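Local coordinates for beta-galactosidase (Marinomonas sp. ef1, PDB 6Y2K), which hydrolyses terminal beta-D-galactosyl residues from beta-galactosides, as a cold-active GH42 glycoside hydrolase that assembles into hexamers, at residues D260-K274 with R309-A323. Residues are numbered along the deposited sequence; the frame is centred on the assembly and turned at random.
Sequences DVASWDSYPLGSLDK and RLWIMEQQPGPVNWA
Y267 reaches E314 through a hydrogen bond from OH to OE1, 2.7 Å long, where strand 261-266 hands over to helix 268-274. The carboxylate oxygen lies near the plane of the phenol ring and is met on its anti side. Y267 swings its ring beside its own backbone N (chi1 -62°), and V320 CG1 and Q316 CB close on CD1, while W322 turns an edge to the ring face in a T-shaped pair with planes at 89°. A phenylalanine here would probably keep much of this packing but leave E314 OE1 without its hydroxyl donor. The carboxylates of D265 and E314 lie stacked, OD2 to OE2 3.3 Å, and E314 OE2 also forms a salt bridge with R33. E314's place at the end of the seventh barrel strand is consistent with that of the GH42 nucleophile.

Q316 suits its loop because its amide works at both ends: OE1 accepts from L269 N (3.2 Å) in the first turn of the helix, and NE2 gives to G318 O (2.8 Å). Toward the N-terminal ends of the strands packing is tight: W311 N bonds A262 O at 2.9 Å, and V261 sets CG1 squarely over the five-membered ring of W311, a CH-pi contact. V261 CG2 rests 3.5 Å from R309 CZ, over a guanidinium held by salt bridges to E347 and D238. At M313 the second strand turns a corner, and the bonds to W264 O are weak.

On the looser, solvent side W322, packed by one edge on Y267 and G270, brushes K274 CD with CZ3 at 4.1 Å, and its NE1 bonds a glycerol. Strands 238-244 and 348-352 flank the pair as barrel neighbours, helix 333-343 packs on P268, L269, I312 and Q315, and V320 O bonds Q429 of a second subunit.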
loop_
_atom_site.group_PDB
_atom_site.type_symbol
_atom_site.label_atom_id
_atom_site.label_comp_id
_atom_site.label_asym_id
_atom_site.label_seq_id
_atom_site.Cartn_x
_atom_site.Cartn_y
_atom_site.Cartn_z
ATOM N N ASP A 260 -55.012 3.275 -3.074
ATOM C CA ASP A 260 -55.271 1.834 -2.993
ATOM C C ASP A 260 -54.010 0.990 -3.094
ATOM O O ASP A 260 -53.967 -0.117 -2.558
ATOM C CB ASP A 260 -56.240 1.420 -4.095
ATOM C CG ASP A 260 -57.554 2.149 -4.002
ATOM O OD1 ASP A 260 -58.147 2.186 -2.895
ATOM O OD2 ASP A 260 -57.988 2.721 -5.025
ATOM N N VAL A 261 -53.002 1.494 -3.809
ATOM C CA VAL A 261 -51.794 0.737 -4.117
ATOM C C VAL A 261 -50.588 1.663 -3.977
ATOM O O VAL A 261 -50.669 2.840 -4.339
ATOM C CB VAL A 261 -51.811 0.214 -5.577
ATOM C CG1 VAL A 261 -50.541 -0.574 -5.885
ATOM C CG2 VAL A 261 -53.058 -0.630 -5.852
ATOM N N ALA A 262 -49.488 1.126 -3.451
ATOM C CA ALA A 262 -48.197 1.806 -3.483
ATOM C C ALA A 262 -47.406 1.196 -4.623
ATOM O O ALA A 262 -47.211 -0.015 -4.658
ATOM C CB ALA A 262 -47.458 1.619 -2.174
ATOM N N SER A 263 -46.976 2.023 -5.568
ATOM C CA SER A 263 -46.075 1.570 -6.617
ATOM C C SER A 263 -44.772 2.324 -6.498
ATOM O O SER A 263 -44.722 3.392 -5.882
ATOM C CB SER A 263 -46.672 1.762 -8.009
ATOM O OG SER A 263 -46.718 3.116 -8.392
ATOM N N TRP A 264 -43.713 1.765 -7.068
ATOM C CA TRP A 264 -42.432 2.460 -7.063
ATOM C C TRP A 264 -41.566 2.152 -8.264
ATOM O O TRP A 264 -41.858 1.245 -9.055
ATOM C CB TRP A 264 -41.699 2.259 -5.726
ATOM C CG TRP A 264 -40.928 1.001 -5.612
ATOM C CD1 TRP A 264 -41.428 -0.256 -5.451
ATOM C CD2 TRP A 264 -39.502 0.874 -5.613
ATOM N NE1 TRP A 264 -40.399 -1.167 -5.366
ATOM C CE2 TRP A 264 -39.204 -0.500 -5.460
ATOM C CE3 TRP A 264 -38.445 1.790 -5.714
ATOM C CZ2 TRP A 264 -37.893 -0.982 -5.426
ATOM C CZ3 TRP A 264 -37.134 1.312 -5.686
ATOM C CH2 TRP A 264 -36.872 -0.060 -5.533
ATOM N N ASP A 265 -40.515 2.958 -8.401
ATOM C CA ASP A 265 -39.715 3.022 -9.601
ATOM C C ASP A 265 -38.292 2.584 -9.269
ATOM O O ASP A 265 -37.557 3.311 -8.592
ATOM C CB ASP A 265 -39.761 4.452 -10.159
ATOM C CG ASP A 265 -41.182 4.904 -10.523
ATOM O OD1 ASP A 265 -42.062 4.042 -10.671
ATOM O OD2 ASP A 265 -41.426 6.120 -10.681
ATOM N N SER A 266 -37.927 1.393 -9.750
ATOM C CA SER A 266 -36.698 0.702 -9.371
ATOM C C SER A 266 -35.675 0.721 -10.494
ATOM O O SER A 266 -35.880 0.125 -11.564
ATOM C CB SER A 266 -36.981 -0.753 -8.994
ATOM O OG SER A 266 -35.774 -1.404 -8.599
ATOM N N TYR A 267 -34.555 1.390 -10.227
ATOM C CA TYR A 267 -33.457 1.474 -11.161
ATOM C C TYR A 267 -32.169 1.102 -10.433
ATOM O O TYR A 267 -31.373 1.980 -10.090
ATOM C CB TYR A 267 -33.400 2.874 -11.753
ATOM C CG TYR A 267 -34.631 3.248 -12.544
ATOM C CD1 TYR A 267 -34.790 2.816 -13.861
ATOM C CD2 TYR A 267 -35.640 4.030 -11.980
ATOM C CE1 TYR A 267 -35.913 3.152 -14.594
ATOM C CE2 TYR A 267 -36.769 4.375 -12.706
ATOM C CZ TYR A 267 -36.901 3.931 -14.012
ATOM O OH TYR A 267 -38.001 4.280 -14.749
ATOM N N PRO A 268 -31.960 -0.208 -10.192
ATOM C CA PRO A 268 -30.866 -0.679 -9.336
ATOM C C PRO A 268 -29.458 -0.230 -9.737
ATOM O O PRO A 268 -28.632 0.001 -8.858
ATOM C CB PRO A 268 -30.982 -2.206 -9.434
ATOM C CG PRO A 268 -32.403 -2.439 -9.776
ATOM C CD PRO A 268 -32.706 -1.352 -10.754
ATOM N N LEU A 269 -29.195 -0.096 -11.037
ATOM C CA LEU A 269 -27.858 0.314 -11.502
ATOM C C LEU A 269 -27.626 1.798 -11.332
ATOM O O LEU A 269 -26.516 2.212 -11.052
ATOM C CB LEU A 269 -27.613 -0.070 -12.956
ATOM C CG LEU A 269 -27.986 -1.491 -13.388
ATOM C CD1 LEU A 269 -27.409 -1.768 -14.769
ATOM C CD2 LEU A 269 -27.533 -2.541 -12.390
ATOM N N GLY A 270 -28.680 2.596 -11.509
ATOM C CA GLY A 270 -28.611 4.029 -11.288
ATOM C C GLY A 270 -28.413 4.365 -9.826
ATOM O O GLY A 270 -27.550 5.168 -9.503
ATOM N N SER A 271 -29.201 3.746 -8.946
ATOM C CA SER A 271 -29.073 3.991 -7.501
ATOM C C SER A 271 -27.717 3.522 -6.942
ATOM O O SER A 271 -27.115 4.217 -6.122
ATOM C CB SER A 271 -30.235 3.369 -6.715
ATOM O OG SER A 271 -30.217 1.948 -6.771
ATOM N N LEU A 272 -27.218 2.379 -7.408
ATOM C CA LEU A 272 -25.905 1.895 -6.960
ATOM C C LEU A 272 -24.794 2.906 -7.279
ATOM O O LEU A 272 -24.001 3.262 -6.403
ATOM C CB LEU A 272 -25.565 0.534 -7.572
ATOM C CG LEU A 272 -24.227 -0.066 -7.116
ATOM C CD1 LEU A 272 -24.171 -0.279 -5.606
ATOM C CD2 LEU A 272 -23.973 -1.358 -7.861
ATOM N N ASP A 273 -24.759 3.360 -8.528
ATOM C CA ASP A 273 -23.725 4.283 -8.986
ATOM C C ASP A 273 -23.872 5.651 -8.325
ATOM O O ASP A 273 -22.870 6.234 -7.888
ATOM C CB ASP A 273 -23.748 4.430 -10.510
ATOM C CG ASP A 273 -22.697 5.412 -11.014
ATOM O OD1 ASP A 273 -21.505 5.045 -11.109
ATOM O OD2 ASP A 273 -23.066 6.566 -11.314
ATOM N N LYS A 274 -25.109 6.140 -8.235
ATOM C CA LYS A 274 -25.373 7.490 -7.734
ATOM C C LYS A 274 -25.312 7.669 -6.207
ATOM O O LYS A 274 -24.805 8.687 -5.738
ATOM C CB LYS A 274 -26.736 7.989 -8.241
ATOM C CG LYS A 274 -27.061 9.429 -7.854
ATOM C CD LYS A 274 -28.438 9.828 -8.346
ATOM C CE LYS A 274 -28.774 11.245 -7.923
ATOM N NZ LYS A 274 -30.238 11.492 -8.032
ATOM N N ARG A 309 -50.665 -3.849 -0.622
ATOM C CA ARG A 309 -50.674 -3.813 -2.088
ATOM C C ARG A 309 -49.487 -3.029 -2.690
ATOM O O ARG A 309 -49.375 -1.802 -2.521
ATOM C CB ARG A 309 -51.994 -3.227 -2.567
ATOM C CG ARG A 309 -53.198 -4.058 -2.131
ATOM C CD ARG A 309 -54.448 -3.685 -2.908
ATOM N NE ARG A 309 -54.305 -3.965 -4.334
ATOM C CZ ARG A 309 -55.087 -3.461 -5.294
ATOM N NH1 ARG A 309 -56.082 -2.621 -5.003
ATOM N NH2 ARG A 309 -54.869 -3.792 -6.562
ATOM N N LEU A 310 -48.626 -3.766 -3.393
ATOM C CA LEU A 310 -47.372 -3.266 -3.954
ATOM C C LEU A 310 -47.349 -3.529 -5.443
ATOM O O LEU A 310 -47.622 -4.654 -5.854
ATOM C CB LEU A 310 -46.198 -4.028 -3.329
ATOM C CG LEU A 310 -44.791 -3.817 -3.915
ATOM C CD1 LEU A 310 -44.313 -2.399 -3.638
ATOM C CD2 LEU A 310 -43.812 -4.833 -3.352
ATOM N N TRP A 311 -47.027 -2.499 -6.232
ATOM C CA TRP A 311 -46.642 -2.636 -7.634
ATOM C C TRP A 311 -45.250 -2.035 -7.830
ATOM O O TRP A 311 -44.797 -1.216 -7.028
ATOM C CB TRP A 311 -47.584 -1.875 -8.577
ATOM C CG TRP A 311 -49.030 -2.298 -8.631
ATOM C CD1 TRP A 311 -49.616 -3.364 -8.023
ATOM C CD2 TRP A 311 -50.062 -1.648 -9.375
ATOM N NE1 TRP A 311 -50.958 -3.413 -8.320
ATOM C CE2 TRP A 311 -51.257 -2.370 -9.158
ATOM C CE3 TRP A 311 -50.094 -0.519 -10.200
ATOM C CZ2 TRP A 311 -52.482 -1.993 -9.735
ATOM C CZ3 TRP A 311 -51.318 -0.138 -10.778
ATOM C CH2 TRP A 311 -52.491 -0.886 -10.546
ATOM N N ILE A 312 -44.580 -2.439 -8.905
ATOM C CA ILE A 312 -43.433 -1.706 -9.417
ATOM C C ILE A 312 -43.950 -1.053 -10.699
ATOM O O ILE A 312 -44.205 -1.744 -11.681
ATOM C CB ILE A 312 -42.212 -2.618 -9.699
ATOM C CG1 ILE A 312 -41.469 -2.967 -8.396
ATOM C CG2 ILE A 312 -41.210 -1.918 -10.624
ATOM C CD1 ILE A 312 -42.280 -3.675 -7.335
ATOM N N MET A 313 -44.147 0.265 -10.669
ATOM C CA MET A 313 -44.650 0.999 -11.831
ATOM C C MET A 313 -43.589 1.166 -12.912
ATOM O O MET A 313 -43.928 1.203 -14.087
ATOM C CB MET A 313 -45.168 2.377 -11.423
ATOM C CG MET A 313 -45.948 3.110 -12.503
ATOM S SD MET A 313 -47.498 2.257 -12.891
ATOM C CE MET A 313 -48.491 2.789 -11.512
ATOM N N GLU A 314 -42.321 1.295 -12.511
ATOM C CA GLU A 314 -41.209 1.482 -13.453
ATOM C C GLU A 314 -40.028 0.587 -13.065
ATOM O O GLU A 314 -39.409 0.787 -12.018
ATOM C CB GLU A 314 -40.751 2.950 -13.486
ATOM C CG GLU A 314 -41.832 3.975 -13.841
ATOM C CD GLU A 314 -41.339 5.411 -13.821
ATOM O OE1 GLU A 314 -40.113 5.618 -13.747
ATOM O OE2 GLU A 314 -42.177 6.351 -13.881
ATOM N N GLN A 315 -39.732 -0.404 -13.905
ATOM C CA GLN A 315 -38.598 -1.310 -13.693
ATOM C C GLN A 315 -37.534 -1.083 -14.755
ATOM O O GLN A 315 -37.841 -1.086 -15.963
ATOM C CB GLN A 315 -39.061 -2.769 -13.750
ATOM C CG GLN A 315 -37.975 -3.800 -13.451
ATOM C CD GLN A 315 -37.416 -3.660 -12.042
ATOM O OE1 GLN A 315 -38.145 -3.827 -11.061
ATOM N NE2 GLN A 315 -36.121 -3.362 -11.936
ATOM N N GLN A 316 -36.286 -0.910 -14.314
ATOM C CA GLN A 316 -35.156 -0.758 -15.232
ATOM C C GLN A 316 -35.091 -1.943 -16.198
ATOM O O GLN A 316 -35.106 -3.073 -15.738
ATOM C CB GLN A 316 -33.833 -0.668 -14.467
ATOM C CG GLN A 316 -32.635 -0.388 -15.361
ATOM C CD GLN A 316 -31.375 0.065 -14.625
ATOM O OE1 GLN A 316 -31.348 0.192 -13.389
ATOM N NE2 GLN A 316 -30.316 0.306 -15.395
ATOM N N PRO A 317 -35.029 -1.686 -17.523
ATOM C CA PRO A 317 -34.931 -2.736 -18.545
ATOM C C PRO A 317 -33.580 -2.821 -19.259
ATOM O O PRO A 317 -33.367 -3.726 -20.079
ATOM C CB PRO A 317 -35.990 -2.288 -19.555
ATOM C CG PRO A 317 -35.807 -0.801 -19.575
ATOM C CD PRO A 317 -35.432 -0.408 -18.154
ATOM N N GLY A 318 -32.690 -1.877 -18.969
ATOM C CA GLY A 318 -31.455 -1.693 -19.718
ATOM C C GLY A 318 -30.757 -0.465 -19.150
ATOM O O GLY A 318 -31.157 0.026 -18.089
ATOM N N PRO A 319 -29.728 0.048 -19.845
ATOM C CA PRO A 319 -29.042 1.226 -19.309
ATOM C C PRO A 319 -29.965 2.449 -19.251
ATOM O O PRO A 319 -30.801 2.631 -20.149
ATOM C CB PRO A 319 -27.899 1.463 -20.305
ATOM C CG PRO A 319 -28.342 0.809 -21.564
ATOM C CD PRO A 319 -29.174 -0.375 -21.146
ATOM N N VAL A 320 -29.822 3.254 -18.195
ATOM C CA VAL A 320 -30.563 4.513 -18.044
ATOM C C VAL A 320 -29.664 5.718 -18.424
ATOM O O VAL A 320 -28.517 5.535 -18.821
ATOM C CB VAL A 320 -31.182 4.653 -16.629
ATOM C CG1 VAL A 320 -32.099 3.460 -16.321
ATOM C CG2 VAL A 320 -30.125 4.813 -15.544
ATOM N N ASN A 321 -30.201 6.937 -18.316
ATOM C CA ASN A 321 -29.512 8.166 -18.755
ATOM C C ASN A 321 -28.990 9.046 -17.620
ATOM O O ASN A 321 -28.122 9.883 -17.861
ATOM C CB ASN A 321 -30.469 9.045 -19.563
ATOM C CG ASN A 321 -31.690 9.458 -18.756
ATOM O OD1 ASN A 321 -32.532 8.613 -18.452
ATOM N ND2 ASN A 321 -31.769 10.738 -18.362
ATOM N N TRP A 322 -29.535 8.887 -16.414
ATOM C CA TRP A 322 -29.490 9.955 -15.397
ATOM C C TRP A 322 -28.426 9.822 -14.307
ATOM O O TRP A 322 -28.146 10.800 -13.622
ATOM C CB TRP A 322 -30.875 10.189 -14.771
ATOM C CG TRP A 322 -31.598 8.961 -14.290
ATOM C CD1 TRP A 322 -32.619 8.314 -14.928
ATOM C CD2 TRP A 322 -31.374 8.248 -13.070
ATOM N NE1 TRP A 322 -33.033 7.238 -14.187
ATOM C CE2 TRP A 322 -32.292 7.179 -13.037
ATOM C CE3 TRP A 322 -30.483 8.408 -11.997
ATOM C CZ2 TRP A 322 -32.342 6.269 -11.984
ATOM C CZ3 TRP A 322 -30.543 7.501 -10.937
ATOM C CH2 TRP A 322 -31.461 6.443 -10.944
ATOM N N ALA A 323 -27.822 8.645 -14.145
ATOM C CA ALA A 323 -26.760 8.480 -13.146
ATOM C C ALA A 323 -25.430 8.969 -13.730
ATOM O O ALA A 323 -25.309 9.091 -14.953
ATOM C CB ALA A 323 -26.665 7.038 -12.715
HETATM O O HOH W 1 -35.282 -3.897 -8.922
#